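Local atomic coordinates of chitinase (Paenibacillus sp. FPU-7, PDB entry 5GZT), a protein that probably hydrolyses internal beta-1,4 linkages between N-acetylglucosamine units in chitin and chitodextrins, acting as an endochitinase. Residues G772-V783 / N828-Y836. Sequence-based numbering, arbitrary orientation.
Sequences GWVDWTNSAYKV and NPDDANFAY
The amide of Asn833 grips the backbone of residues 772-783 with both of its ends: ND2 donates to Val774 O (3.0 Å), close to the amide plane, while OD1 receives Trp776 N in its carbonyl plane at 3.1 Å. This clamp ties the loop following strand 765-771 of the second glycoside hydrolase family 18 TIM barrel to the start of helix 830-843. Water 1 donates to the same OD1 and to Asp775 OD1 and accepts from Thr777 N, extending the polar bridge. The Asn833 amide lies at the edge of the Trp776 indole, which is turned 50° from it; the indole's own NE1 bonds back to Pro771 O. Just ahead of the helix, Asn828 ND2 donates to Gly772 O from above the carbonyl plane (3.0 Å) and to OD2 of Asp830, while OD1 of that carboxylate is hydrogen-bonded to Tyr793 OH. A leucine replacing Asn828 would probably leave both Gly772 O and the Asp830 carboxylate without this shared donor. Pro829, at the N-cap position, packs its CG against Asp775 CA at 3.8 Å. One turn beyond Asn833, Tyr836 extends with CG anti to its backbone N (chi1 -177°), bringing one face of its ring against Trp776 CB in a CH-pi contact, 3.8 Å from CB to the ring centroid. Past that methylene, the phenol tip lies beside Lys782 CB, and its OH accepts a nearly straight hydrogen bond from Val783 N, 2.8 Å long.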
loop_
_atom_site.group_PDB
_atom_site.type_symbol
_atom_site.label_atom_id
_atom_site.label_comp_id
_atom_site.label_asym_id
_atom_site.label_seq_id
_atom_site.Cartn_x
_atom_site.Cartn_y
_atom_site.Cartn_z
ATOM N N GLY B 772 -3.134 -9.639 54.449
ATOM C CA GLY B 772 -3.183 -10.241 55.753
ATOM C C GLY B 772 -1.858 -10.211 56.550
ATOM O O GLY B 772 -1.845 -10.567 57.721
ATOM N N TRP B 773 -0.767 -9.844 55.885
ATOM C CA TRP B 773 0.544 -9.721 56.474
ATOM C C TRP B 773 0.755 -8.327 57.029
ATOM O O TRP B 773 1.840 -8.062 57.465
ATOM C CB TRP B 773 1.666 -10.075 55.501
ATOM C CG TRP B 773 1.504 -9.414 54.061
ATOM C CD1 TRP B 773 1.958 -8.179 53.625
ATOM C CD2 TRP B 773 0.831 -9.994 52.949
ATOM N NE1 TRP B 773 1.599 -7.982 52.324
ATOM C CE2 TRP B 773 0.889 -9.071 51.887
ATOM C CE3 TRP B 773 0.151 -11.192 52.761
ATOM C CZ2 TRP B 773 0.304 -9.329 50.637
ATOM C CZ3 TRP B 773 -0.418 -11.431 51.549
ATOM C CH2 TRP B 773 -0.354 -10.499 50.496
ATOM N N VAL B 774 -0.268 -7.470 57.014
ATOM C CA VAL B 774 -0.356 -6.237 57.765
ATOM C C VAL B 774 -1.219 -6.536 58.970
ATOM O O VAL B 774 -2.285 -7.114 58.841
ATOM C CB VAL B 774 -0.956 -5.087 56.919
ATOM C CG1 VAL B 774 -1.310 -3.892 57.765
ATOM C CG2 VAL B 774 -0.010 -4.616 55.809
ATOM N N ASP B 775 -0.737 -6.178 60.160
ATOM C CA ASP B 775 -1.493 -6.265 61.402
ATOM C C ASP B 775 -2.377 -5.052 61.508
ATOM O O ASP B 775 -1.959 -4.005 62.051
ATOM C CB ASP B 775 -0.498 -6.313 62.560
ATOM C CG ASP B 775 -1.140 -6.562 63.909
ATOM O OD1 ASP B 775 -2.357 -6.651 64.065
ATOM O OD2 ASP B 775 -0.353 -6.699 64.860
ATOM N N TRP B 776 -3.605 -5.172 60.982
ATOM C CA TRP B 776 -4.479 -4.016 60.834
ATOM C C TRP B 776 -4.901 -3.402 62.167
ATOM O O TRP B 776 -4.988 -2.175 62.275
ATOM C CB TRP B 776 -5.717 -4.296 59.947
ATOM C CG TRP B 776 -5.279 -4.453 58.517
ATOM C CD1 TRP B 776 -4.898 -5.599 57.896
ATOM C CD2 TRP B 776 -4.981 -3.397 57.649
ATOM N NE1 TRP B 776 -4.374 -5.306 56.660
ATOM C CE2 TRP B 776 -4.427 -3.953 56.481
ATOM C CE3 TRP B 776 -5.065 -1.993 57.763
ATOM C CZ2 TRP B 776 -4.043 -3.181 55.416
ATOM C CZ3 TRP B 776 -4.691 -1.231 56.690
ATOM C CH2 TRP B 776 -4.213 -1.836 55.519
ATOM N N THR B 777 -5.201 -4.243 63.143
ATOM C CA THR B 777 -5.550 -3.778 64.488
ATOM C C THR B 777 -4.529 -2.733 65.007
ATOM O O THR B 777 -4.939 -1.731 65.550
ATOM C CB THR B 777 -5.707 -4.936 65.470
ATOM O OG1 THR B 777 -6.648 -5.859 64.947
ATOM C CG2 THR B 777 -6.262 -4.481 66.809
ATOM N N ASN B 778 -3.247 -2.924 64.719
ATOM C CA ASN B 778 -2.175 -1.996 65.142
ATOM C C ASN B 778 -1.586 -1.087 64.109
ATOM O O ASN B 778 -0.554 -0.464 64.383
ATOM C CB ASN B 778 -1.041 -2.807 65.773
ATOM C CG ASN B 778 -1.526 -3.563 66.960
ATOM O OD1 ASN B 778 -2.257 -3.011 67.766
ATOM N ND2 ASN B 778 -1.248 -4.855 67.014
ATOM N N SER B 779 -2.224 -0.999 62.937
ATOM C CA SER B 779 -1.744 -0.169 61.846
ATOM C C SER B 779 -2.405 1.190 62.111
ATOM O O SER B 779 -3.592 1.262 62.426
ATOM C CB SER B 779 -2.227 -0.711 60.509
ATOM O OG SER B 779 -2.174 0.270 59.469
ATOM N N ALA B 780 -1.621 2.256 62.016
ATOM C CA ALA B 780 -2.142 3.580 62.236
ATOM C C ALA B 780 -3.116 3.901 61.094
ATOM O O ALA B 780 -4.187 4.437 61.332
ATOM C CB ALA B 780 -0.984 4.602 62.306
ATOM N N TYR B 781 -2.798 3.466 59.886
ATOM C CA TYR B 781 -3.743 3.600 58.727
ATOM C C TYR B 781 -4.790 2.471 58.728
ATOM O O TYR B 781 -4.445 1.275 58.757
ATOM C CB TYR B 781 -2.931 3.582 57.443
ATOM C CG TYR B 781 -3.771 3.760 56.204
ATOM C CD1 TYR B 781 -4.601 4.874 56.053
ATOM C CD2 TYR B 781 -3.737 2.812 55.174
ATOM C CE1 TYR B 781 -5.372 5.047 54.907
ATOM C CE2 TYR B 781 -4.499 2.987 54.022
ATOM C CZ TYR B 781 -5.314 4.095 53.888
ATOM O OH TYR B 781 -6.086 4.252 52.748
ATOM N N LYS B 782 -6.055 2.860 58.788
ATOM C CA LYS B 782 -7.166 1.967 58.942
ATOM C C LYS B 782 -7.919 1.841 57.582
ATOM O O LYS B 782 -7.754 2.656 56.689
ATOM C CB LYS B 782 -8.129 2.485 59.956
ATOM C CG LYS B 782 -7.665 2.567 61.400
ATOM C CD LYS B 782 -6.923 1.330 61.880
ATOM C CE LYS B 782 -6.484 1.541 63.332
ATOM N NZ LYS B 782 -5.514 0.501 63.748
ATOM N N VAL B 783 -8.745 0.821 57.486
ATOM C CA VAL B 783 -9.585 0.552 56.330
ATOM C C VAL B 783 -10.883 1.299 56.543
ATOM O O VAL B 783 -11.503 1.180 57.595
ATOM C CB VAL B 783 -9.871 -0.959 56.172
ATOM C CG1 VAL B 783 -10.949 -1.184 55.120
ATOM C CG2 VAL B 783 -8.587 -1.698 55.831
ATOM N N ASN B 828 1.960 -14.660 61.493
ATOM C CA ASN B 828 1.075 -13.805 60.705
ATOM C C ASN B 828 -0.235 -13.581 61.445
ATOM O O ASN B 828 -0.852 -14.520 61.946
ATOM C CB ASN B 828 0.816 -14.410 59.337
ATOM C CG ASN B 828 0.309 -13.395 58.393
ATOM O OD1 ASN B 828 1.064 -12.549 57.926
ATOM N ND2 ASN B 828 -0.993 -13.395 58.196
ATOM N N PRO B 829 -0.627 -12.315 61.576
ATOM C CA PRO B 829 -1.727 -11.932 62.421
ATOM C C PRO B 829 -3.135 -12.170 61.854
ATOM O O PRO B 829 -3.957 -11.293 61.879
ATOM C CB PRO B 829 -1.465 -10.436 62.638
ATOM C CG PRO B 829 -0.854 -9.998 61.358
ATOM C CD PRO B 829 0.017 -11.160 60.944
ATOM N N ASP B 830 -3.447 -13.418 61.501
ATOM C CA ASP B 830 -4.700 -13.758 60.800
ATOM C C ASP B 830 -5.826 -13.639 61.743
ATOM O O ASP B 830 -6.786 -12.908 61.451
ATOM C CB ASP B 830 -4.610 -15.145 60.146
ATOM C CG ASP B 830 -3.677 -15.160 58.985
ATOM O OD1 ASP B 830 -3.962 -14.448 57.951
ATOM O OD2 ASP B 830 -2.634 -15.852 59.070
ATOM N N ASP B 831 -5.727 -14.249 62.937
ATOM C CA ASP B 831 -6.851 -14.123 63.856
ATOM C C ASP B 831 -7.175 -12.675 64.232
ATOM O O ASP B 831 -8.342 -12.324 64.344
ATOM C CB ASP B 831 -6.594 -14.871 65.173
ATOM C CG ASP B 831 -6.784 -16.372 65.063
ATOM O OD1 ASP B 831 -7.490 -16.904 64.164
ATOM O OD2 ASP B 831 -6.257 -17.058 65.939
ATOM N N ALA B 832 -6.154 -11.871 64.545
ATOM C CA ALA B 832 -6.400 -10.437 64.841
ATOM C C ALA B 832 -7.037 -9.737 63.630
ATOM O O ALA B 832 -7.956 -8.965 63.776
ATOM C CB ALA B 832 -5.116 -9.720 65.228
ATOM N N ASN B 833 -6.510 -10.001 62.446
ATOM C CA ASN B 833 -7.158 -9.449 61.205
ATOM C C ASN B 833 -8.586 -9.890 61.022
ATOM O O ASN B 833 -9.396 -9.072 60.595
ATOM C CB ASN B 833 -6.366 -9.763 59.982
ATOM C CG ASN B 833 -5.137 -8.936 59.898
ATOM O OD1 ASN B 833 -5.118 -7.821 60.442
ATOM N ND2 ASN B 833 -4.143 -9.397 59.128
ATOM N N PHE B 834 -8.949 -11.118 61.403
ATOM C CA PHE B 834 -10.286 -11.527 61.230
ATOM C C PHE B 834 -11.169 -10.809 62.240
ATOM O O PHE B 834 -12.344 -10.485 61.898
ATOM C CB PHE B 834 -10.499 -13.066 61.378
ATOM C CG PHE B 834 -9.678 -13.937 60.393
ATOM C CD1 PHE B 834 -9.359 -13.501 59.098
ATOM C CD2 PHE B 834 -9.245 -15.196 60.771
ATOM C CE1 PHE B 834 -8.637 -14.304 58.255
ATOM C CE2 PHE B 834 -8.489 -15.974 59.918
ATOM C CZ PHE B 834 -8.228 -15.555 58.653
ATOM N N ALA B 835 -10.681 -10.547 63.464
ATOM C CA ALA B 835 -11.523 -9.748 64.381
ATOM C C ALA B 835 -11.639 -8.342 63.876
ATOM O O ALA B 835 -12.693 -7.728 63.984
ATOM C CB ALA B 835 -10.943 -9.716 65.800
ATOM N N TYR B 836 -10.578 -7.815 63.287
ATOM C CA TYR B 836 -10.650 -6.457 62.679
ATOM C C TYR B 836 -11.689 -6.371 61.550
ATOM O O TYR B 836 -12.559 -5.503 61.539
ATOM C CB TYR B 836 -9.279 -6.015 62.147
ATOM C CG TYR B 836 -9.262 -4.602 61.574
ATOM C CD1 TYR B 836 -9.421 -3.481 62.395
ATOM C CD2 TYR B 836 -9.125 -4.395 60.178
ATOM C CE1 TYR B 836 -9.420 -2.182 61.823
ATOM C CE2 TYR B 836 -9.094 -3.141 59.618
ATOM C CZ TYR B 836 -9.255 -2.014 60.422
ATOM O OH TYR B 836 -9.254 -0.770 59.788
HETATM O O HOH W 1 -4.796 -7.240 63.184
HETATM O O HOH W 2 -8.099 -7.448 66.017
#